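Local coordinates for protein putative glucoamylase (Bacteroides caccae ATCC 43185, PDB 4QT9) that probably hydrolyses glucosidic bonds as a glucoamylase-like glycoside hydrolase built on an alpha/alpha toroid fold, at residues G204-M209 with D230-N235; A237-H242 with E248-Y253; L276-E279 with S283-H286; N290-N295 with L345-Y350; R296-R301 with P330-D335. All blocks are in the same frame, centred on the assembly; numbering follows the deposited sequence.

Contact 1 of 5, residues G204-M209 with D230-N235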
# COMPACT_ATOMS: atom_id res chain seq x y z
N GLY A 204 -8.17 -13.09 -7.40
CA GLY A 204 -7.82 -13.06 -5.97
C GLY A 204 -7.43 -14.41 -5.40
O GLY A 204 -7.63 -15.43 -6.07
N TYR A 205 -6.90 -14.47 -4.16
CA TYR A 205 -6.63 -13.30 -3.34
C TYR A 205 -5.17 -12.90 -3.48
O TYR A 205 -4.28 -13.75 -3.51
CB TYR A 205 -6.98 -13.56 -1.83
CG TYR A 205 -6.79 -12.31 -0.98
CD1 TYR A 205 -7.80 -11.35 -0.89
CD2 TYR A 205 -5.59 -12.05 -0.34
CE1 TYR A 205 -7.61 -10.17 -0.18
CE2 TYR A 205 -5.38 -10.87 0.37
CZ TYR A 205 -6.39 -9.92 0.43
OH TYR A 205 -6.18 -8.77 1.15
N ASN A 206 -4.93 -11.59 -3.53
CA ASN A 206 -3.60 -10.97 -3.56
C ASN A 206 -3.79 -9.54 -3.04
O ASN A 206 -4.87 -9.21 -2.57
CB ASN A 206 -2.86 -11.08 -4.94
CG ASN A 206 -3.56 -10.43 -6.11
OD1 ASN A 206 -4.35 -9.50 -5.95
ND2 ASN A 206 -3.29 -10.88 -7.31
N GLU A 207 -2.79 -8.70 -3.11
CA GLU A 207 -2.84 -7.32 -2.60
C GLU A 207 -3.80 -6.36 -3.37
O GLU A 207 -3.93 -5.20 -2.96
CB GLU A 207 -1.41 -6.74 -2.62
CG GLU A 207 -0.92 -6.38 -4.01
CD GLU A 207 -0.22 -7.45 -4.83
OE1 GLU A 207 -0.66 -8.61 -4.78
OE2 GLU A 207 0.75 -7.11 -5.54
N CYS A 208 -4.42 -6.81 -4.49
CA CYS A 208 -5.15 -5.94 -5.43
C CYS A 208 -6.67 -5.78 -5.21
O CYS A 208 -7.29 -5.24 -6.11
CB CYS A 208 -4.88 -6.39 -6.86
SG CYS A 208 -3.12 -6.65 -7.23
N MSE A 209 -7.27 -6.19 -4.07
CA MSE A 209 -8.73 -6.11 -3.91
C MSE A 209 -9.31 -4.68 -4.11
O MSE A 209 -10.31 -4.55 -4.81
CB MSE A 209 -9.21 -6.68 -2.56
CG MSE A 209 -10.74 -6.84 -2.49
SE MSE A 209 -11.26 -7.89 -0.93
CE MSE A 209 -11.24 -6.53 0.38
N ASP A 230 -16.88 -12.77 -11.40
CA ASP A 230 -16.26 -13.70 -12.37
C ASP A 230 -14.73 -13.58 -12.40
O ASP A 230 -14.06 -14.59 -12.62
CB ASP A 230 -16.79 -13.48 -13.82
CG ASP A 230 -18.29 -13.64 -14.06
OD1 ASP A 230 -19.03 -13.92 -13.09
OD2 ASP A 230 -18.72 -13.49 -15.23
N GLY A 231 -14.19 -12.36 -12.28
CA GLY A 231 -12.75 -12.08 -12.36
C GLY A 231 -11.98 -12.17 -11.06
O GLY A 231 -11.08 -13.01 -10.93
N TRP A 232 -12.29 -11.28 -10.10
CA TRP A 232 -11.57 -11.35 -8.82
C TRP A 232 -11.84 -12.65 -8.03
O TRP A 232 -10.91 -13.31 -7.56
CB TRP A 232 -11.90 -10.15 -7.93
CG TRP A 232 -11.32 -10.23 -6.54
CD1 TRP A 232 -11.99 -10.56 -5.40
CD2 TRP A 232 -9.97 -9.94 -6.15
NE1 TRP A 232 -11.15 -10.43 -4.31
CE2 TRP A 232 -9.89 -10.09 -4.75
CE3 TRP A 232 -8.79 -9.61 -6.86
CZ2 TRP A 232 -8.69 -9.91 -4.03
CZ3 TRP A 232 -7.60 -9.43 -6.15
CH2 TRP A 232 -7.56 -9.54 -4.75
N ALA A 233 -13.13 -12.97 -7.83
CA ALA A 233 -13.55 -14.10 -7.02
C ALA A 233 -13.62 -15.43 -7.79
O ALA A 233 -13.69 -16.49 -7.15
CB ALA A 233 -14.91 -13.81 -6.42
N GLN A 234 -13.57 -15.38 -9.14
CA GLN A 234 -13.71 -16.54 -10.03
C GLN A 234 -14.87 -17.46 -9.55
O GLN A 234 -14.69 -18.67 -9.35
CB GLN A 234 -12.39 -17.31 -10.18
CG GLN A 234 -11.37 -16.52 -10.98
CD GLN A 234 -10.13 -17.36 -11.19
OE1 GLN A 234 -9.42 -17.67 -10.25
NE2 GLN A 234 -9.88 -17.78 -12.42
N ASN A 235 -16.03 -16.83 -9.29
CA ASN A 235 -17.32 -17.40 -8.88
C ASN A 235 -17.22 -18.28 -7.63
O ASN A 235 -17.89 -19.32 -7.54
CB ASN A 235 -17.94 -18.19 -10.06
CG ASN A 235 -18.09 -17.31 -11.28
OD1 ASN A 235 -18.89 -16.37 -11.29
ND2 ASN A 235 -17.23 -17.50 -12.27
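The indole of W232 is clamped between G204 on one face and M209 on the other. W232 CG lies anti to the backbone N (chi1 173°), which carries the indole between them. G204 CA sits 3.5 Å from the centroid of the six-membered ring, as a CH-pi contact. On the opposite face M209 CA makes another CH-pi contact, 4.0 Å from the same centroid. The selenomethionine side chain crosses the indole at about a right angle. M209 CB rests 3.6 Å from W232 CZ2, and the selenium lies obliquely beside the five-membered ring, a Met-aromatic contact. The indole projects from helix 225-232, in the alpha/alpha toroid fold, into the loop that leads to helix 209-217. That loop folds round it, with a cis peptide bond joining G204 to Y205. At the indole edge, Y205 CD1 meets W232 CZ2 at 3.6 Å, the ring planes 75° apart. N206 OD1 reaches the same edge, 3.3 Å from W232 CZ3, with amide and ring planes 63° apart. This oxygen also accepts from C208 N, which closes an Asx turn. Replacing W232 with an alanine would probably open a gap between G204 and M209 and leave the loop without the slab it wraps. The backbones also join: G204 N donates to W232 O at 2.8 Å. Beyond the pair, Y228 and Y212 bring further rings against the indole.

Contact 2 of 5, residues A237-H242 with E248-Y253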
# COMPACT_ATOMS: atom_id res chain seq x y z
N ALA A 237 -14.23 -19.56 -6.37
CA ALA A 237 -12.94 -20.29 -6.31
C ALA A 237 -11.93 -19.62 -5.32
O ALA A 237 -10.97 -20.26 -4.89
CB ALA A 237 -12.32 -20.37 -7.70
N ILE A 238 -12.14 -18.34 -4.97
CA ILE A 238 -11.29 -17.58 -4.03
C ILE A 238 -11.48 -18.09 -2.58
O ILE A 238 -10.70 -17.76 -1.71
CB ILE A 238 -11.61 -16.05 -4.17
CG1 ILE A 238 -10.51 -15.15 -3.48
CG2 ILE A 238 -13.03 -15.72 -3.67
CD1 ILE A 238 -10.57 -13.65 -3.80
N VAL A 239 -12.56 -18.85 -2.33
CA VAL A 239 -12.84 -19.42 -1.02
C VAL A 239 -12.20 -20.80 -1.00
O VAL A 239 -12.58 -21.65 -1.80
CB VAL A 239 -14.36 -19.48 -0.72
CG1 VAL A 239 -14.63 -20.15 0.63
CG2 VAL A 239 -15.00 -18.09 -0.78
N SER A 240 -11.16 -20.99 -0.15
CA SER A 240 -10.47 -22.27 -0.08
C SER A 240 -9.90 -22.44 1.33
O SER A 240 -8.70 -22.22 1.52
CB SER A 240 -9.37 -22.34 -1.14
OG SER A 240 -8.84 -23.65 -1.28
N PRO A 241 -10.74 -22.77 2.34
CA PRO A 241 -10.22 -22.88 3.71
C PRO A 241 -9.09 -23.91 3.84
O PRO A 241 -9.19 -25.02 3.31
CB PRO A 241 -11.45 -23.26 4.53
CG PRO A 241 -12.62 -22.76 3.72
CD PRO A 241 -12.20 -23.02 2.30
N HIS A 242 -7.97 -23.50 4.47
CA HIS A 242 -6.81 -24.36 4.73
C HIS A 242 -6.05 -23.84 5.95
O HIS A 242 -6.20 -22.67 6.33
CB HIS A 242 -5.87 -24.45 3.50
CG HIS A 242 -5.34 -23.13 3.08
ND1 HIS A 242 -6.16 -22.16 2.50
CD2 HIS A 242 -4.09 -22.62 3.20
CE1 HIS A 242 -5.39 -21.12 2.29
NE2 HIS A 242 -4.13 -21.34 2.67
N GLU A 248 -6.10 -21.14 10.78
CA GLU A 248 -7.08 -21.27 9.71
C GLU A 248 -7.14 -20.01 8.83
O GLU A 248 -7.39 -18.90 9.31
CB GLU A 248 -8.45 -21.60 10.33
CG GLU A 248 -9.62 -21.67 9.36
CD GLU A 248 -9.66 -22.90 8.47
OE1 GLU A 248 -9.82 -24.02 9.00
OE2 GLU A 248 -9.57 -22.73 7.23
N LEU A 249 -6.92 -20.20 7.51
CA LEU A 249 -7.10 -19.14 6.50
C LEU A 249 -8.31 -19.52 5.62
O LEU A 249 -8.49 -20.70 5.28
CB LEU A 249 -5.83 -18.90 5.67
CG LEU A 249 -4.56 -18.46 6.44
CD1 LEU A 249 -3.39 -18.43 5.52
CD2 LEU A 249 -4.73 -17.06 7.09
N HIS A 250 -9.17 -18.55 5.32
CA HIS A 250 -10.42 -18.79 4.57
C HIS A 250 -10.26 -18.71 3.05
O HIS A 250 -10.97 -19.41 2.32
CB HIS A 250 -11.49 -17.77 5.02
CG HIS A 250 -12.84 -18.00 4.43
ND1 HIS A 250 -13.59 -19.11 4.77
CD2 HIS A 250 -13.52 -17.26 3.54
CE1 HIS A 250 -14.71 -19.00 4.07
NE2 HIS A 250 -14.71 -17.91 3.30
N LEU A 251 -9.35 -17.85 2.58
CA LEU A 251 -9.20 -17.58 1.15
C LEU A 251 -8.11 -18.37 0.46
O LEU A 251 -7.18 -18.85 1.10
CB LEU A 251 -8.90 -16.06 0.95
CG LEU A 251 -9.88 -15.08 1.58
CD1 LEU A 251 -9.42 -13.67 1.40
CD2 LEU A 251 -11.32 -15.26 1.02
N ARG A 252 -8.22 -18.44 -0.89
CA ARG A 252 -7.22 -18.99 -1.78
C ARG A 252 -6.22 -17.85 -2.08
O ARG A 252 -6.59 -16.86 -2.68
CB ARG A 252 -7.87 -19.50 -3.09
CG ARG A 252 -6.82 -19.84 -4.16
CD ARG A 252 -7.37 -19.86 -5.57
NE ARG A 252 -7.94 -18.57 -6.00
CZ ARG A 252 -8.68 -18.43 -7.09
NH1 ARG A 252 -8.91 -19.47 -7.89
NH2 ARG A 252 -9.19 -17.25 -7.41
N TYR A 253 -4.96 -18.00 -1.63
CA TYR A 253 -3.90 -17.02 -1.89
C TYR A 253 -3.24 -17.41 -3.21
O TYR A 253 -2.96 -18.58 -3.45
CB TYR A 253 -2.91 -16.98 -0.70
CG TYR A 253 -3.55 -16.38 0.54
CD1 TYR A 253 -4.40 -17.13 1.34
CD2 TYR A 253 -3.35 -15.05 0.87
CE1 TYR A 253 -5.07 -16.56 2.42
CE2 TYR A 253 -4.01 -14.47 1.95
CZ TYR A 253 -4.87 -15.22 2.72
OH TYR A 253 -5.50 -14.64 3.80
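H242 and L249 form a hydrogen-bonded antiparallel pair, with L249 N to H242 O at 2.8 Å and H242 N to L249 O at 3.0 Å. Four backbone bonds link the segments: S240 N also donates to H250 O, and R252 N to I238 O at 2.7 Å. V239 and L251 form a non-hydrogen-bonded pair. The segments belong to a beta hairpin, strands 239-244 and 247-251. The register slips by one residue between the two pairs, a beta bulge at S240 and P241. P241 has no N-H to give, but its CA makes a CA-H...O contact with L249 O.

Among the side chains, H242 CG stands between its backbone N and carbonyl carbon (chi1 60°), which turns the imidazole back along its strand. ND1 then donates to S240 O at 2.7 Å, nearly in the ring plane. L249 CB lies over one ring face, while NE2 bonds to E257 O.

The remaining contacts are van der Waals. V239 CG1 touches H250 NE2 at 3.5 Å, and P241 lies alongside the same imidazole. The polar R252 guanidinium lies over the peptide, with A237 O 3.4 Å above one face. Its NH2 bonds G204 O and Q234 OE1.

Contact 3 of 5, residues L276-E279 with S283-H286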
# COMPACT_ATOMS: atom_id res chain seq x y z
N LEU A 276 -15.92 -5.63 8.10
CA LEU A 276 -16.10 -5.76 6.65
C LEU A 276 -16.32 -7.22 6.28
O LEU A 276 -15.54 -8.09 6.66
CB LEU A 276 -14.91 -5.16 5.87
CG LEU A 276 -15.06 -5.05 4.33
CD1 LEU A 276 -16.01 -3.94 3.94
CD2 LEU A 276 -13.68 -4.80 3.64
N LYS A 277 -17.39 -7.47 5.53
CA LYS A 277 -17.73 -8.80 5.07
C LYS A 277 -18.37 -8.75 3.70
O LYS A 277 -18.92 -7.72 3.31
CB LYS A 277 -18.66 -9.52 6.07
CG LYS A 277 -20.09 -8.99 6.11
CD LYS A 277 -20.84 -9.40 7.38
CE LYS A 277 -20.61 -8.44 8.53
NZ LYS A 277 -21.09 -7.07 8.23
N ASP A 278 -18.33 -9.86 2.99
CA ASP A 278 -19.00 -10.01 1.71
C ASP A 278 -19.25 -11.52 1.50
O ASP A 278 -18.99 -12.34 2.41
CB ASP A 278 -18.24 -9.27 0.56
CG ASP A 278 -17.22 -10.06 -0.24
OD1 ASP A 278 -16.47 -10.88 0.37
OD2 ASP A 278 -17.11 -9.80 -1.46
N GLU A 279 -19.80 -11.88 0.34
CA GLU A 279 -20.12 -13.25 -0.08
C GLU A 279 -18.94 -14.23 0.13
O GLU A 279 -19.16 -15.39 0.51
CB GLU A 279 -20.51 -13.21 -1.57
CG GLU A 279 -20.88 -14.54 -2.22
CD GLU A 279 -21.44 -14.46 -3.63
OE1 GLU A 279 -21.92 -13.37 -4.02
OE2 GLU A 279 -21.43 -15.50 -4.33
N SER A 283 -15.48 -12.11 7.51
CA SER A 283 -14.75 -11.03 8.19
C SER A 283 -13.35 -10.84 7.59
O SER A 283 -12.45 -11.66 7.86
CB SER A 283 -14.62 -11.30 9.69
OG SER A 283 -13.84 -10.31 10.34
N TYR A 284 -13.15 -9.75 6.83
CA TYR A 284 -11.84 -9.42 6.26
C TYR A 284 -10.85 -9.09 7.40
O TYR A 284 -9.67 -9.45 7.32
CB TYR A 284 -11.96 -8.31 5.20
CG TYR A 284 -12.47 -8.88 3.89
CD1 TYR A 284 -11.62 -9.58 3.04
CD2 TYR A 284 -13.82 -8.82 3.57
CE1 TYR A 284 -12.10 -10.17 1.87
CE2 TYR A 284 -14.31 -9.39 2.39
CZ TYR A 284 -13.44 -10.05 1.54
OH TYR A 284 -13.90 -10.66 0.39
N PHE A 285 -11.37 -8.54 8.53
CA PHE A 285 -10.52 -8.26 9.70
C PHE A 285 -9.87 -9.55 10.26
O PHE A 285 -8.66 -9.57 10.51
CB PHE A 285 -11.32 -7.56 10.83
CG PHE A 285 -10.45 -7.20 12.01
CD1 PHE A 285 -9.70 -6.03 12.00
CD2 PHE A 285 -10.31 -8.07 13.09
CE1 PHE A 285 -8.86 -5.71 13.08
CE2 PHE A 285 -9.47 -7.75 14.16
CZ PHE A 285 -8.76 -6.57 14.15
N HIS A 286 -10.69 -10.60 10.47
CA HIS A 286 -10.20 -11.85 11.04
C HIS A 286 -9.34 -12.61 10.03
O HIS A 286 -8.38 -13.23 10.45
CB HIS A 286 -11.36 -12.69 11.58
CG HIS A 286 -11.94 -12.09 12.82
ND1 HIS A 286 -13.12 -11.37 12.79
CD2 HIS A 286 -11.44 -12.05 14.08
CE1 HIS A 286 -13.33 -10.96 14.03
NE2 HIS A 286 -12.34 -11.34 14.84
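Y284 and D278 meet through a short hydrogen bond, Y284 OH to D278 OD1 at 2.6 Å. The hydroxyl comes from above the carboxylate plane, 44° out of it. The carboxylate and ring planes are turned 51° apart, and D278 CG lies in the plane of the ring at its edge. This is the buried end of the contact. The other buried part is at L276, whose CD2 rests 4.0 Å from Y284 CD2. L276 O accepts from Y284 N at 2.9 Å. S283 CA adds a weaker CA-H...O contact to the same oxygen. Y284 is thus held at both ends, by its backbone N and by its hydroxyl, and its ring bridges from L276 to D278.

The looser side holds K277 and S283. K277 CB points away from 283-286, and its nearest approach is 4.3 Å, to S283 N. S283 is the N-cap of helix 284-301. Its OG, anti to the backbone N (chi1 176°), accepts from H286 N at 3.2 Å.

The segments join the short strand 276-277, which pairs with strand 430-431, to the start of the helix. D278 has further partners: OD1 takes Y280 N, and OD2 takes Y228 OH. Three donors thus share one buried carboxylate, which would probably favour its charged form and fix its rotation between the two tyrosines.

Contact 4 of 5, residues N290-N295 with L345-Y350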
# COMPACT_ATOMS: atom_id res chain seq x y z
N ASN A 290 -5.44 -13.30 10.91
CA ASN A 290 -4.91 -14.67 10.84
C ASN A 290 -3.70 -14.75 9.95
O ASN A 290 -2.78 -15.48 10.28
CB ASN A 290 -5.98 -15.66 10.40
CG ASN A 290 -6.82 -16.08 11.55
OD1 ASN A 290 -6.67 -15.56 12.67
ND2 ASN A 290 -7.70 -17.03 11.32
N LEU A 291 -3.68 -13.99 8.85
CA LEU A 291 -2.53 -13.96 7.95
C LEU A 291 -1.31 -13.35 8.69
O LEU A 291 -0.18 -13.80 8.49
CB LEU A 291 -2.85 -13.23 6.63
CG LEU A 291 -1.78 -13.27 5.56
CD1 LEU A 291 -1.51 -14.71 5.08
CD2 LEU A 291 -2.14 -12.38 4.39
N THR A 292 -1.57 -12.37 9.58
CA THR A 292 -0.54 -11.76 10.43
C THR A 292 -0.05 -12.81 11.41
O THR A 292 1.17 -12.96 11.60
CB THR A 292 -1.09 -10.49 11.16
OG1 THR A 292 -1.58 -9.55 10.22
CG2 THR A 292 -0.04 -9.80 12.01
N LEU A 293 -1.00 -13.56 12.00
CA LEU A 293 -0.64 -14.55 13.01
C LEU A 293 0.16 -15.71 12.41
O LEU A 293 1.09 -16.19 13.07
CB LEU A 293 -1.84 -15.02 13.80
CG LEU A 293 -2.46 -13.94 14.69
CD1 LEU A 293 -3.78 -14.41 15.27
CD2 LEU A 293 -1.51 -13.50 15.78
N VAL A 294 -0.14 -16.08 11.15
CA VAL A 294 0.60 -17.11 10.41
C VAL A 294 2.06 -16.64 10.23
O VAL A 294 2.99 -17.41 10.46
CB VAL A 294 -0.07 -17.44 9.04
CG1 VAL A 294 0.91 -18.11 8.08
CG2 VAL A 294 -1.31 -18.29 9.23
N ASN A 295 2.24 -15.38 9.83
CA ASN A 295 3.54 -14.75 9.59
C ASN A 295 4.40 -14.80 10.84
O ASN A 295 5.54 -15.24 10.78
CB ASN A 295 3.33 -13.29 9.14
CG ASN A 295 4.49 -12.75 8.36
OD1 ASN A 295 5.53 -12.39 8.94
ND2 ASN A 295 4.39 -12.80 7.04
N LEU A 345 4.82 -3.94 11.71
CA LEU A 345 4.34 -2.62 12.12
C LEU A 345 3.08 -2.20 11.40
O LEU A 345 2.23 -1.61 12.04
CB LEU A 345 5.40 -1.52 12.03
CG LEU A 345 6.77 -1.81 12.65
CD1 LEU A 345 7.60 -0.55 12.70
CD2 LEU A 345 6.68 -2.43 13.99
N SER A 346 2.92 -2.55 10.10
CA SER A 346 1.69 -2.17 9.38
C SER A 346 0.52 -3.13 9.71
O SER A 346 -0.57 -2.96 9.18
CB SER A 346 1.93 -2.07 7.88
OG SER A 346 3.06 -1.25 7.60
N SER A 347 0.74 -4.11 10.58
CA SER A 347 -0.30 -5.02 11.04
C SER A 347 -0.76 -4.64 12.45
O SER A 347 -1.51 -5.39 13.06
CB SER A 347 0.17 -6.47 10.96
OG SER A 347 -0.27 -6.99 9.72
N ILE A 348 -0.33 -3.46 12.96
CA ILE A 348 -0.70 -2.92 14.28
C ILE A 348 -2.24 -2.87 14.46
O ILE A 348 -2.74 -3.12 15.56
CB ILE A 348 -0.05 -1.53 14.55
CG1 ILE A 348 -0.26 -1.07 16.02
CG2 ILE A 348 -0.50 -0.45 13.52
CD1 ILE A 348 0.70 0.05 16.50
N VAL A 349 -2.99 -2.59 13.38
CA VAL A 349 -4.47 -2.52 13.40
C VAL A 349 -5.10 -3.91 13.69
O VAL A 349 -6.22 -3.97 14.21
CB VAL A 349 -5.04 -1.91 12.09
CG1 VAL A 349 -4.60 -0.47 11.91
CG2 VAL A 349 -4.68 -2.77 10.86
N TYR A 350 -4.39 -5.01 13.35
CA TYR A 350 -4.83 -6.40 13.54
C TYR A 350 -4.31 -7.04 14.83
O TYR A 350 -5.08 -7.74 15.50
CB TYR A 350 -4.37 -7.28 12.37
CG TYR A 350 -4.82 -6.79 11.03
CD1 TYR A 350 -6.17 -6.66 10.72
CD2 TYR A 350 -3.89 -6.44 10.04
CE1 TYR A 350 -6.59 -6.17 9.50
CE2 TYR A 350 -4.30 -5.96 8.80
CZ TYR A 350 -5.66 -5.83 8.53
OH TYR A 350 -6.09 -5.40 7.31
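T292 OG1 approaches the Y350 ring obliquely, 3.9 Å from Y350 CD2. The ring has V349 CG2 over the centre of one face, 3.7 Å above the plane. S347 OG lies at its edge, in plane. These groups join helix 284-301 of the alpha/alpha toroid to the loop between helices 341-345 and 352-364. The loop opens with a type I beta turn from L345 to I348, which places S347 at its third position.

Within 290-295, T292 alone touches 345-350. Its CB points toward the loop, and its two branches do different work. OG1, anti to the carbonyl carbon (chi1 -57°), accepts a hydrogen bond from S347 OG. The methyl CG2 packs on S347 CB. With only 108 Å² buried in all, the junction is small but wholly buried.

Both hydroxyls have a second partner. T292 OG1 also bonds M288 O, one turn back on its own helix, and S347 OG also bonds Q265 NE2. The Y350 hydroxyl is used elsewhere, on A264 O, while the ring of F285 meets that of Y350 nearer the start of the helix. The tightest point is between carbons: T292 CG2 stands 3.5 Å from S347 CB, closer than usual van der Waals contact, beside the 2.9 Å bond from S347 OG to T292 OG1.

Contact 5 of 5, residues R296-R301 with P330-D335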
# COMPACT_ATOMS: atom_id res chain seq x y z
N ARG A 296 3.82 -14.38 11.98
CA ARG A 296 4.44 -14.34 13.30
C ARG A 296 4.77 -15.78 13.77
O ARG A 296 5.88 -16.02 14.25
CB ARG A 296 3.50 -13.62 14.28
CG ARG A 296 4.00 -13.59 15.73
CD ARG A 296 2.97 -13.01 16.67
NE ARG A 296 3.40 -13.05 18.06
CZ ARG A 296 3.14 -14.06 18.89
NH1 ARG A 296 2.45 -15.11 18.47
NH2 ARG A 296 3.57 -14.02 20.13
N ALA A 297 3.81 -16.71 13.62
CA ALA A 297 4.00 -18.11 14.01
C ALA A 297 5.19 -18.72 13.29
O ALA A 297 5.98 -19.39 13.94
CB ALA A 297 2.74 -18.92 13.74
N TYR A 298 5.34 -18.45 11.96
CA TYR A 298 6.47 -18.97 11.18
C TYR A 298 7.80 -18.44 11.71
O TYR A 298 8.75 -19.22 11.84
CB TYR A 298 6.35 -18.64 9.67
CG TYR A 298 7.57 -19.06 8.88
CD1 TYR A 298 8.67 -18.21 8.75
CD2 TYR A 298 7.68 -20.34 8.35
CE1 TYR A 298 9.85 -18.63 8.15
CE2 TYR A 298 8.85 -20.77 7.72
CZ TYR A 298 9.93 -19.91 7.61
OH TYR A 298 11.08 -20.33 6.98
N CYS A 299 7.89 -17.11 12.00
CA CYS A 299 9.11 -16.47 12.51
C CYS A 299 9.45 -17.00 13.89
O CYS A 299 10.64 -17.20 14.16
CB CYS A 299 8.99 -14.96 12.52
SG CYS A 299 8.76 -14.21 10.88
N ILE A 300 8.43 -17.25 14.75
CA ILE A 300 8.67 -17.81 16.10
C ILE A 300 9.21 -19.24 15.93
O ILE A 300 10.17 -19.60 16.59
CB ILE A 300 7.40 -17.74 17.01
CG1 ILE A 300 7.10 -16.27 17.40
CG2 ILE A 300 7.53 -18.65 18.28
CD1 ILE A 300 5.78 -16.01 17.96
N ARG A 301 8.65 -20.00 14.98
CA ARG A 301 9.12 -21.37 14.73
C ARG A 301 10.55 -21.34 14.21
O ARG A 301 11.35 -22.12 14.70
CB ARG A 301 8.19 -22.12 13.78
CG ARG A 301 8.54 -23.61 13.69
CD ARG A 301 7.39 -24.36 13.07
NE ARG A 301 6.99 -23.82 11.77
CZ ARG A 301 7.49 -24.22 10.61
NH1 ARG A 301 8.46 -25.12 10.57
NH2 ARG A 301 7.02 -23.72 9.47
N PRO A 330 6.01 -16.22 4.78
CA PRO A 330 6.25 -17.21 5.84
C PRO A 330 6.27 -18.66 5.35
O PRO A 330 5.35 -19.44 5.62
CB PRO A 330 5.10 -16.93 6.82
CG PRO A 330 3.98 -16.50 5.94
CD PRO A 330 4.62 -15.69 4.85
N ASN A 331 7.36 -19.03 4.65
CA ASN A 331 7.68 -20.38 4.18
C ASN A 331 9.20 -20.47 3.93
O ASN A 331 9.82 -19.47 3.56
CB ASN A 331 6.86 -20.79 2.94
CG ASN A 331 7.20 -20.05 1.68
OD1 ASN A 331 8.26 -20.25 1.08
ND2 ASN A 331 6.28 -19.24 1.20
N GLU A 332 9.77 -21.66 4.09
CA GLU A 332 11.19 -21.96 3.99
C GLU A 332 11.82 -21.64 2.63
O GLU A 332 13.03 -21.42 2.57
CB GLU A 332 11.46 -23.43 4.35
CG GLU A 332 11.27 -23.68 5.83
CD GLU A 332 11.72 -25.04 6.32
OE1 GLU A 332 12.96 -25.25 6.41
OE2 GLU A 332 10.85 -25.87 6.66
N GLN A 333 11.02 -21.59 1.55
CA GLN A 333 11.52 -21.25 0.21
C GLN A 333 11.73 -19.73 0.03
O GLN A 333 12.68 -19.31 -0.64
CB GLN A 333 10.56 -21.78 -0.88
CG GLN A 333 10.61 -23.31 -1.08
CD GLN A 333 10.15 -24.13 0.12
OE1 GLN A 333 9.09 -23.90 0.71
NE2 GLN A 333 10.96 -25.11 0.51
N ASP A 334 10.86 -18.92 0.64
CA ASP A 334 10.88 -17.46 0.49
C ASP A 334 11.58 -16.76 1.66
O ASP A 334 11.99 -15.60 1.53
CB ASP A 334 9.44 -16.92 0.33
CG ASP A 334 8.67 -17.48 -0.86
OD1 ASP A 334 9.30 -17.78 -1.91
OD2 ASP A 334 7.43 -17.59 -0.76
N ASP A 335 11.75 -17.48 2.80
CA ASP A 335 12.43 -16.96 3.98
C ASP A 335 13.94 -16.88 3.71
O ASP A 335 14.54 -17.89 3.38
CB ASP A 335 12.12 -17.83 5.21
CG ASP A 335 12.86 -17.47 6.49
OD1 ASP A 335 13.29 -16.29 6.62
OD2 ASP A 335 12.96 -18.34 7.37
O HOH W 1 8.05 -24.97 7.33
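Y298 and D335 are joined by a hydrogen bond, Y298 OH to D335 OD2 at 2.8 Å. The hydroxyl meets the oxygen on the anti side of the carboxylate, 20° out of its plane. OD2 lies in the ring plane at the edge, and the carboxylate is turned almost square to the ring, at 88°. The other oxygen, D335 OD1, takes G337 N, so each oxygen of the buried carboxylate has a donor.

Face contacts come from the backbone. Y298 CG is anti to the backbone N (chi1 175°), which sends the ring out from the helix against the loop. On one face lie P330 C, 3.7 Å above the plane toward the rim, and N331 N, 3.8 Å above its centre. The apolar part is Y298 CB against P330 CB at 3.6 Å. Past the ring, E332 CG comes within 3.5 Å of Y298 OH.

A phenylalanine in place of Y298 would probably leave D335 OD2 without its donor from the helix.

At the exposed rim the link is through water. Water 1 accepts from R301 NH2 at 2.7 Å and donates to E332 OE2 at 3.0 Å. The same NH2 also makes a salt bridge to E245.

The loop is braced from within. N331 OD1 accepts from D334 N, and N331 ND2 donates to D334 OD2 at 2.8 Å. From outside the loop, K304 NZ bonds the carbonyls of E332 and D335. The bond from D334 N to N331 OD1 makes an Asx motif, here set against the last turns of helix 284-301.

In the fold
Helix 284-301 runs through three of the contacts: its first turn in contact 3, its middle in contact 4 and its last turns in contact 5. Contacts 4 and 5 touch where N295 and V294 pack on P330, and contact 5 is nested in the loop that contact 4 closes. Contact 2 is the most exposed and relies on backbone pairing. It reaches the helix through E248 O and N290 ND2, and contact 1 through R252 and G204. Contact 1 is buried and mainly aromatic. Contacts 3 and 5 each give a tyrosine hydroxyl to a buried aspartate, whereas contact 4 pairs two hydroxyls. Contact 5 adds a water bridge at its rim.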